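Local coordinates for protein carbon monoxide dehydrogenase (Thermococcus sp. AM4, PDB 6T7J) that probably catalyses the reversible oxidation of carbon monoxide to carbon dioxide with ferredoxin as electron partner, and is captured here with a nickel-free active-site cluster, at residues Lys181-Ala186 against Val568-Phe573; Arg191-Glu196 against Gly227-Met232; Ser214-Gly219 against Gln586-Ile591. All blocks are in the same frame, centred on the assembly; numbering follows the deposited sequence.

Interaction 1 (Lys181-Ala186 against Val568-Phe573)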
loop_
_atom_site.group_PDB
_atom_site.type_symbol
_atom_site.label_atom_id
_atom_site.label_comp_id
_atom_site.label_asym_id
_atom_site.label_seq_id
_atom_site.Cartn_x
_atom_site.Cartn_y
_atom_site.Cartn_z
ATOM N N LYS A 181 3.171 17.466 21.259
ATOM C CA LYS A 181 4.393 18.232 21.088
ATOM C C LYS A 181 5.549 17.341 20.647
ATOM O O LYS A 181 6.378 17.750 19.825
ATOM C CB LYS A 181 4.726 18.953 22.393
ATOM C CG LYS A 181 5.917 19.883 22.309
ATOM C CD LYS A 181 5.689 20.979 21.281
ATOM C CE LYS A 181 6.897 21.141 20.369
ATOM N NZ LYS A 181 8.104 21.603 21.114
ATOM N N VAL A 182 5.612 16.117 21.181
ATOM C CA VAL A 182 6.640 15.165 20.763
ATOM C C VAL A 182 6.522 14.875 19.273
ATOM O O VAL A 182 7.499 14.982 18.517
ATOM C CB VAL A 182 6.535 13.872 21.593
ATOM C CG1 VAL A 182 7.274 12.735 20.906
ATOM C CG2 VAL A 182 7.070 14.094 22.997
ATOM N N TRP A 183 5.319 14.499 18.827
ATOM C CA TRP A 183 5.098 14.188 17.420
ATOM C C TRP A 183 5.315 15.405 16.534
ATOM O O TRP A 183 5.754 15.265 15.386
ATOM C CB TRP A 183 3.687 13.639 17.220
ATOM C CG TRP A 183 3.401 12.385 17.986
ATOM C CD1 TRP A 183 4.285 11.393 18.291
ATOM C CD2 TRP A 183 2.140 11.983 18.535
ATOM N NE1 TRP A 183 3.654 10.399 18.998
ATOM C CE2 TRP A 183 2.336 10.739 19.163
ATOM C CE3 TRP A 183 0.864 12.556 18.558
ATOM C CZ2 TRP A 183 1.304 10.055 19.806
ATOM C CZ3 TRP A 183 -0.159 11.876 19.199
ATOM C CH2 TRP A 183 0.068 10.639 19.814
ATOM N N GLU A 184 5.007 16.604 17.040
ATOM C CA GLU A 184 5.231 17.815 16.259
ATOM C C GLU A 184 6.720 18.077 16.069
ATOM O O GLU A 184 7.168 18.391 14.960
ATOM C CB GLU A 184 4.549 19.002 16.939
ATOM C CG GLU A 184 4.754 20.334 16.243
ATOM C CD GLU A 184 4.103 21.479 16.996
ATOM O OE1 GLU A 184 4.394 22.650 16.670
ATOM O OE2 GLU A 184 3.300 21.208 17.914
ATOM N N LYS A 185 7.504 17.954 17.145
ATOM C CA LYS A 185 8.951 18.118 17.028
ATOM C C LYS A 185 9.547 17.068 16.099
ATOM O O LYS A 185 10.434 17.372 15.291
ATOM C CB LYS A 185 9.603 18.051 18.411
ATOM C CG LYS A 185 10.922 18.805 18.514
ATOM C CD LYS A 185 12.011 17.955 19.163
ATOM C CE LYS A 185 12.721 17.070 18.143
ATOM N NZ LYS A 185 13.461 17.860 17.116
ATOM N N ALA A 186 9.063 15.827 16.189
ATOM C CA ALA A 186 9.535 14.779 15.291
ATOM C C ALA A 186 8.987 14.934 13.878
ATOM O O ALA A 186 9.563 14.375 12.938
ATOM C CB ALA A 186 9.162 13.404 15.845
ATOM N N VAL A 568 5.120 2.111 20.220
ATOM C CA VAL A 568 6.419 2.773 20.338
ATOM C C VAL A 568 6.261 4.282 20.185
ATOM O O VAL A 568 6.695 5.061 21.041
ATOM C CB VAL A 568 7.412 2.203 19.309
ATOM C CG1 VAL A 568 8.665 3.063 19.251
ATOM C CG2 VAL A 568 7.772 0.763 19.655
ATOM N N ALA A 569 5.596 4.709 19.108
ATOM C CA ALA A 569 5.433 6.134 18.831
ATOM C C ALA A 569 4.631 6.840 19.913
ATOM O O ALA A 569 4.805 8.045 20.125
ATOM C CB ALA A 569 4.766 6.326 17.469
ATOM N N SER A 570 3.741 6.121 20.596
ATOM C CA SER A 570 3.034 6.678 21.741
ATOM C C SER A 570 3.904 6.744 22.988
ATOM O O SER A 570 3.450 7.260 24.015
ATOM C CB SER A 570 1.773 5.861 22.031
ATOM O OG SER A 570 0.983 5.724 20.864
ATOM N N GLY A 571 5.129 6.231 22.928
ATOM C CA GLY A 571 6.078 6.368 24.008
ATOM C C GLY A 571 6.224 5.181 24.933
ATOM O O GLY A 571 6.888 5.311 25.968
ATOM N N VAL A 572 5.642 4.028 24.605
ATOM C CA VAL A 572 5.715 2.855 25.470
ATOM C C VAL A 572 6.783 1.906 24.947
ATOM O O VAL A 572 6.842 1.615 23.745
ATOM C CB VAL A 572 4.353 2.147 25.598
ATOM C CG1 VAL A 572 3.701 1.959 24.266
ATOM C CG2 VAL A 572 4.514 0.801 26.268
ATOM N N PHE A 573 7.648 1.457 25.854
ATOM C CA PHE A 573 8.580 0.370 25.587
ATOM C C PHE A 573 7.810 -0.872 25.154
ATOM O O PHE A 573 6.954 -1.369 25.893
ATOM C CB PHE A 573 9.394 0.109 26.855
ATOM C CG PHE A 573 10.382 -1.012 26.743
ATOM C CD1 PHE A 573 11.599 -0.823 26.112
ATOM C CD2 PHE A 573 10.109 -2.247 27.310
ATOM C CE1 PHE A 573 12.516 -1.853 26.025
ATOM C CE2 PHE A 573 11.021 -3.280 27.225
ATOM C CZ PHE A 573 12.226 -3.082 26.586
#
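The backbones of 181-186 and 568-573 come nearest at Trp183 and Ala569, whose CA atoms stand 8.2 Å apart, too far for main chain to touch main chain. The gap is bridged by one indole, which reaches the C-terminal end of helix 558-569 where a Schellman motif closes it: Gly571 takes a positive phi, and Gly571 N bonds back to Val568 O at 2.7 Å. Trp183 NE1 donates to Ala569 O at 2.9 Å, and an N-H...O angle of 174° makes the bond nearly straight. The acceptor lies in the indole plane, so the ring offers its edge; seen from the carbonyl, however, the donor sits 47° above the peptide plane. Trp183 CG lies anti to its own carbonyl carbon (chi1 -60°), which carries the indole off the helix flank toward that terminus. The ring is buried, packed among Leu189, Leu224 and Ala175, and Arg179 NH1 adds a weak bond to the same oxygen. A leucine in place of Trp183 would probably remove the strong, straight bond to Ala569 O and open a gap beside the helix end. Ser570 OG turns back to Tyr566 O within its own helix end, while the benzo edge meets the main chain of this residue, Trp183 CZ2 lying 4.3 Å from Ser570 CA.

Interaction 2 (Arg191-Glu196 against Gly227-Met232)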
loop_
_atom_site.group_PDB
_atom_site.type_symbol
_atom_site.label_atom_id
_atom_site.label_comp_id
_atom_site.label_asym_id
_atom_site.label_seq_id
_atom_site.Cartn_x
_atom_site.Cartn_y
_atom_site.Cartn_z
ATOM N N ARG A 191 -1.923 13.233 9.001
ATOM C CA ARG A 191 -2.825 14.203 8.393
ATOM C C ARG A 191 -4.124 13.584 7.899
ATOM O O ARG A 191 -5.209 14.060 8.246
ATOM C CB ARG A 191 -2.106 14.917 7.240
ATOM C CG ARG A 191 -0.771 15.530 7.645
ATOM C CD ARG A 191 0.201 15.582 6.480
ATOM N NE ARG A 191 0.605 14.248 6.048
ATOM C CZ ARG A 191 1.511 14.009 5.106
ATOM N NH1 ARG A 191 1.813 12.761 4.777
ATOM N NH2 ARG A 191 2.114 15.016 4.489
ATOM N N ALA A 192 -4.042 12.536 7.082
ATOM C CA ALA A 192 -5.214 11.786 6.649
ATOM C C ALA A 192 -4.787 10.342 6.435
ATOM O O ALA A 192 -3.747 10.090 5.820
ATOM C CB ALA A 192 -5.817 12.372 5.368
ATOM N N ILE A 193 -5.595 9.403 6.930
ATOM C CA ILE A 193 -5.143 8.019 7.085
ATOM C C ILE A 193 -4.793 7.405 5.734
ATOM O O ILE A 193 -3.671 6.915 5.519
ATOM C CB ILE A 193 -6.211 7.184 7.812
ATOM C CG1 ILE A 193 -6.761 7.936 9.024
ATOM C CG2 ILE A 193 -5.616 5.880 8.244
ATOM C CD1 ILE A 193 -7.912 7.217 9.716
ATOM N N ASP A 194 -5.764 7.392 4.814
ATOM C CA ASP A 194 -5.528 6.826 3.491
ATOM C C ASP A 194 -4.353 7.502 2.801
ATOM O O ASP A 194 -3.596 6.843 2.077
ATOM C CB ASP A 194 -6.791 6.942 2.637
ATOM C CG ASP A 194 -7.946 6.119 3.185
ATOM O OD1 ASP A 194 -7.727 5.336 4.134
ATOM O OD2 ASP A 194 -9.075 6.255 2.664
ATOM N N ARG A 195 -4.164 8.803 3.038
ATOM C CA ARG A 195 -2.996 9.482 2.489
ATOM C C ARG A 195 -1.705 8.926 3.077
ATOM O O ARG A 195 -0.710 8.781 2.365
ATOM C CB ARG A 195 -3.078 10.988 2.732
ATOM C CG ARG A 195 -1.850 11.726 2.216
ATOM C CD ARG A 195 -1.721 13.121 2.783
ATOM N NE ARG A 195 -0.579 13.821 2.198
ATOM C CZ ARG A 195 -0.378 15.130 2.290
ATOM N NH1 ARG A 195 0.688 15.680 1.726
ATOM N NH2 ARG A 195 -1.243 15.891 2.949
ATOM N N GLU A 196 -1.698 8.609 4.375
ATOM C CA GLU A 196 -0.491 8.044 4.974
ATOM C C GLU A 196 -0.165 6.680 4.375
ATOM O O GLU A 196 0.996 6.396 4.042
ATOM C CB GLU A 196 -0.647 7.942 6.494
ATOM C CG GLU A 196 -1.062 9.236 7.190
ATOM C CD GLU A 196 -0.119 10.394 6.919
ATOM O OE1 GLU A 196 1.073 10.150 6.643
ATOM O OE2 GLU A 196 -0.570 11.558 6.987
ATOM N N GLY A 227 -3.454 4.142 15.083
ATOM C CA GLY A 227 -3.822 3.913 16.472
ATOM C C GLY A 227 -4.682 5.017 17.057
ATOM O O GLY A 227 -5.693 4.750 17.712
ATOM N N TRP A 228 -4.291 6.269 16.837
ATOM C CA TRP A 228 -4.965 7.407 17.445
ATOM C C TRP A 228 -6.102 7.959 16.590
ATOM O O TRP A 228 -6.639 9.024 16.910
ATOM C CB TRP A 228 -3.951 8.511 17.745
ATOM C CG TRP A 228 -3.143 8.242 18.976
ATOM C CD1 TRP A 228 -1.868 7.759 19.031
ATOM C CD2 TRP A 228 -3.561 8.429 20.333
ATOM N NE1 TRP A 228 -1.464 7.638 20.340
ATOM C CE2 TRP A 228 -2.487 8.042 21.158
ATOM C CE3 TRP A 228 -4.738 8.891 20.931
ATOM C CZ2 TRP A 228 -2.554 8.101 22.549
ATOM C CZ3 TRP A 228 -4.805 8.945 22.312
ATOM C CH2 TRP A 228 -3.719 8.554 23.106
ATOM N N SER A 229 -6.488 7.262 15.523
ATOM C CA SER A 229 -7.572 7.742 14.676
ATOM C C SER A 229 -8.410 6.589 14.141
ATOM O O SER A 229 -9.548 6.393 14.579
ATOM C CB SER A 229 -7.018 8.577 13.520
ATOM O OG SER A 229 -8.061 9.041 12.683
ATOM N N GLY A 230 -7.860 5.823 13.200
ATOM C CA GLY A 230 -8.583 4.731 12.572
ATOM C C GLY A 230 -9.069 3.672 13.540
ATOM O O GLY A 230 -10.274 3.433 13.656
ATOM N N SER A 231 -8.135 3.024 14.240
ATOM C CA SER A 231 -8.522 2.064 15.269
ATOM C C SER A 231 -9.329 2.739 16.372
ATOM O O SER A 231 -10.276 2.151 16.915
ATOM C CB SER A 231 -7.278 1.389 15.848
ATOM O OG SER A 231 -6.961 0.203 15.142
ATOM N N MET A 232 -8.969 3.981 16.709
ATOM C CA MET A 232 -9.706 4.735 17.719
ATOM C C MET A 232 -11.147 4.973 17.283
ATOM O O MET A 232 -12.084 4.803 18.072
ATOM C CB MET A 232 -8.999 6.062 17.994
ATOM C CG MET A 232 -9.521 6.798 19.213
ATOM S SD MET A 232 -8.986 6.042 20.759
ATOM C CE MET A 232 -7.284 6.585 20.831
#
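Ile193, Ser229 and Gly230 account for all the surface buried here, 91 Å² in total, of which Ile193 alone gives 49 Å². A single methyl does most of the touching: Ile193 CD1 lies 3.5 Å from Ser229 OG and 3.8 Å from Gly230 N. With chi2 at 175° the CA-CB-CG1-CD1 chain is fully extended, so CD1 is carried out across the gap to the other helix, and Ile193 CG1 follows alongside at 4.0 Å from Ser229 OG. A methyl offers the oxygen no polar partner, so this is van der Waals contact; Ser229 OG is hydrogen-bonded to Glu160 OE2. Gly230 brings the backbones nearest, its CA standing 7.3 Å from that of Ile193.

The methyl meets helix 212-242 at an irregularity, a wider pi-type turn over 227-230 with a kink where the N atoms of Ser229 and Met232 lack bonds to the preceding turn. On the other side Ile193 is the first residue of helix 193-203, directly after Ala192 at the N-cap. That helix start is tied down by a salt bridge: Arg191 grips Glu196 side-on, NE to Glu196 OE2 at 3.1 Å and NH1 to Glu196 OE1 at 3.3 Å. Glu196 OE2 also accepts from Arg191 N at 2.9 Å, met from above the carboxylate plane, which helps fix the rotation of that group. The guanidinium of Arg195 lies over one face of that of Arg191, offset toward its rim; salt bridges from Arg191 to Glu199 and from Arg195 to Asp166 are likely to offset the two like charges.

Interaction 3 (Ser214-Gly219 against Gln586-Ile591)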
loop_
_atom_site.group_PDB
_atom_site.type_symbol
_atom_site.label_atom_id
_atom_site.label_comp_id
_atom_site.label_asym_id
_atom_site.label_seq_id
_atom_site.Cartn_x
_atom_site.Cartn_y
_atom_site.Cartn_z
ATOM N N SER A 214 13.987 8.510 7.271
ATOM C CA SER A 214 12.748 9.119 6.795
ATOM C C SER A 214 11.675 8.065 6.546
ATOM O O SER A 214 10.496 8.286 6.854
ATOM C CB SER A 214 13.010 9.936 5.529
ATOM O OG SER A 214 13.796 9.215 4.596
ATOM N N LEU A 215 12.066 6.911 5.998
ATOM C CA LEU A 215 11.114 5.823 5.791
ATOM C C LEU A 215 10.461 5.414 7.106
ATOM O O LEU A 215 9.232 5.302 7.200
ATOM C CB LEU A 215 11.817 4.628 5.146
ATOM C CG LEU A 215 12.177 4.704 3.661
ATOM C CD1 LEU A 215 13.203 3.634 3.311
ATOM C CD2 LEU A 215 10.944 4.564 2.793
ATOM N N LEU A 216 11.273 5.207 8.147
ATOM C CA LEU A 216 10.723 4.745 9.416
ATOM C C LEU A 216 9.975 5.854 10.151
ATOM O O LEU A 216 9.032 5.571 10.895
ATOM C CB LEU A 216 11.838 4.162 10.284
ATOM C CG LEU A 216 12.482 2.907 9.682
ATOM C CD1 LEU A 216 13.424 2.234 10.669
ATOM C CD2 LEU A 216 11.416 1.931 9.196
ATOM N N LEU A 217 10.350 7.118 9.938
ATOM C CA LEU A 217 9.593 8.214 10.534
ATOM C C LEU A 217 8.213 8.334 9.899
ATOM O O LEU A 217 7.216 8.580 10.593
ATOM C CB LEU A 217 10.366 9.527 10.399
ATOM C CG LEU A 217 11.541 9.729 11.355
ATOM C CD1 LEU A 217 12.309 10.993 11.006
ATOM C CD2 LEU A 217 11.064 9.766 12.799
ATOM N N HIS A 218 8.124 8.146 8.580
ATOM C CA HIS A 218 6.799 8.114 7.974
ATOM C C HIS A 218 6.024 6.874 8.398
ATOM O O HIS A 218 4.795 6.921 8.501
ATOM C CB HIS A 218 6.878 8.180 6.453
ATOM C CG HIS A 218 5.533 8.201 5.798
ATOM N ND1 HIS A 218 5.048 7.147 5.057
ATOM C CD2 HIS A 218 4.555 9.138 5.807
ATOM C CE1 HIS A 218 3.839 7.446 4.615
ATOM N NE2 HIS A 218 3.512 8.642 5.064
ATOM N N GLY A 219 6.717 5.759 8.634
ATOM C CA GLY A 219 6.051 4.612 9.231
ATOM C C GLY A 219 5.461 4.938 10.587
ATOM O O GLY A 219 4.357 4.498 10.921
ATOM N N GLN A 586 21.977 -3.643 10.297
ATOM C CA GLN A 586 22.342 -3.164 11.624
ATOM C C GLN A 586 21.760 -1.781 11.889
ATOM O O GLN A 586 21.310 -1.490 13.004
ATOM C CB GLN A 586 23.863 -3.144 11.777
ATOM C CG GLN A 586 24.453 -4.416 12.366
ATOM C CD GLN A 586 25.751 -4.164 13.112
ATOM O OE1 GLN A 586 26.750 -4.850 12.893
ATOM N NE2 GLN A 586 25.741 -3.175 13.999
ATOM N N LYS A 587 21.756 -0.918 10.868
ATOM C CA LYS A 587 21.262 0.444 11.039
ATOM C C LYS A 587 19.780 0.452 11.399
ATOM O O LYS A 587 19.364 1.131 12.345
ATOM C CB LYS A 587 21.516 1.255 9.765
ATOM C CG LYS A 587 21.227 2.743 9.899
ATOM C CD LYS A 587 22.160 3.569 9.021
ATOM C CE LYS A 587 21.960 5.064 9.243
ATOM N NZ LYS A 587 22.279 5.485 10.639
ATOM N N VAL A 588 18.970 -0.308 10.661
ATOM C CA VAL A 588 17.538 -0.343 10.935
ATOM C C VAL A 588 17.266 -0.985 12.290
ATOM O O VAL A 588 16.391 -0.535 13.041
ATOM C CB VAL A 588 16.796 -1.072 9.798
ATOM C CG1 VAL A 588 15.339 -1.315 10.172
ATOM C CG2 VAL A 588 16.888 -0.265 8.513
ATOM N N ALA A 589 18.010 -2.043 12.625
ATOM C CA ALA A 589 17.828 -2.687 13.922
ATOM C C ALA A 589 18.103 -1.718 15.062
ATOM O O ALA A 589 17.342 -1.663 16.037
ATOM C CB ALA A 589 18.731 -3.915 14.035
ATOM N N LYS A 590 19.178 -0.934 14.961
ATOM C CA LYS A 590 19.460 -0.012 16.052
ATOM C C LYS A 590 18.500 1.175 16.053
ATOM O O LYS A 590 18.173 1.691 17.127
ATOM C CB LYS A 590 20.911 0.459 16.005
ATOM C CG LYS A 590 21.296 1.335 17.190
ATOM C CD LYS A 590 22.133 2.514 16.743
ATOM C CE LYS A 590 21.606 3.081 15.440
ATOM N NZ LYS A 590 22.305 4.347 15.072
ATOM N N ILE A 591 18.018 1.616 14.888
ATOM C CA ILE A 591 16.954 2.623 14.894
ATOM C C ILE A 591 15.748 2.098 15.659
ATOM O O ILE A 591 15.183 2.785 16.519
ATOM C CB ILE A 591 16.563 3.033 13.463
ATOM C CG1 ILE A 591 17.722 3.711 12.740
ATOM C CG2 ILE A 591 15.370 3.982 13.504
ATOM C CD1 ILE A 591 17.449 3.946 11.265
#
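No flat group takes part where Leu216 meets Val588 and Ile591, so neither a ring face nor a ring edge is engaged; the contact consists of branched aliphatic groups alone. The imidazole of His218, the one ring in these two segments, does not meet 586-591 and belongs to a different side of its helix, where it packs against Glu199, Cys200 and Arg203 of helix 193-203.

Leu216 supplies 63 of the 111 Å² buried. Its CD1 is the touching atom, lying 3.9 Å from Ile591 CG2 and 4.1 Å from Val588 CG1. The chi2 of -171° places CD1 anti to CA, which makes this methyl the leading end of an extended side chain pointed across the gap. Val588 and Ile591 are three residues, about one helical turn, apart, and the methyls they present are 6.3 Å from each other, Val588 CG1 to Ile591 CG2. Leu216 CD1 therefore enters between them, with the two contacts opening at about 104° as seen from that methyl. In Val588 and Ile591 alike, the methyl that does the touching stands anti to the backbone N. Leu216 and Val588 cross nearly perpendicularly. The closest CA atoms, those of Leu216 and Ile591, are 8.6 Å apart.

Further packing extends the patch, with Ile591 on Val213, Val588 on Pro212 and Val588 on Val85 of helix 81-115. The side chain of Val588 is about 14 Å from the iron-sulfur cluster SF4, so this is structural packing rather than part of that site. Helix 586-595 lies in the connection between the parallel strands 574-576 and 604-606, and its joining to helix 212-242 is consistent with the interface between N-terminal helical and C-terminal Rossmann-like domains, as in other carbon monoxide dehydrogenases.

Overall arrangement
Along the chain the segments come in the order 181-186, 191-196, 214-219, 227-232, 568-573, 586-591. Interaction 2 thus falls within the span of interaction 1, whereas interaction 3 alternates with both. Centres of interactions 1 and 2 are 15 Å apart, of 1 and 3 14 Å, and of 2 and 3 20 Å. Helix 212-242 is the common element of interactions 2 and 3, and its Trp228 reaches interaction 1, stacking edge-to-face with Trp183 and probably hydrogen-bonding Ser570. Interaction 2 is internal to the N-terminal helices; interactions 1 and 3 join those helices at two places to connections of the C-terminal parallel sheet, more than 360 residues later.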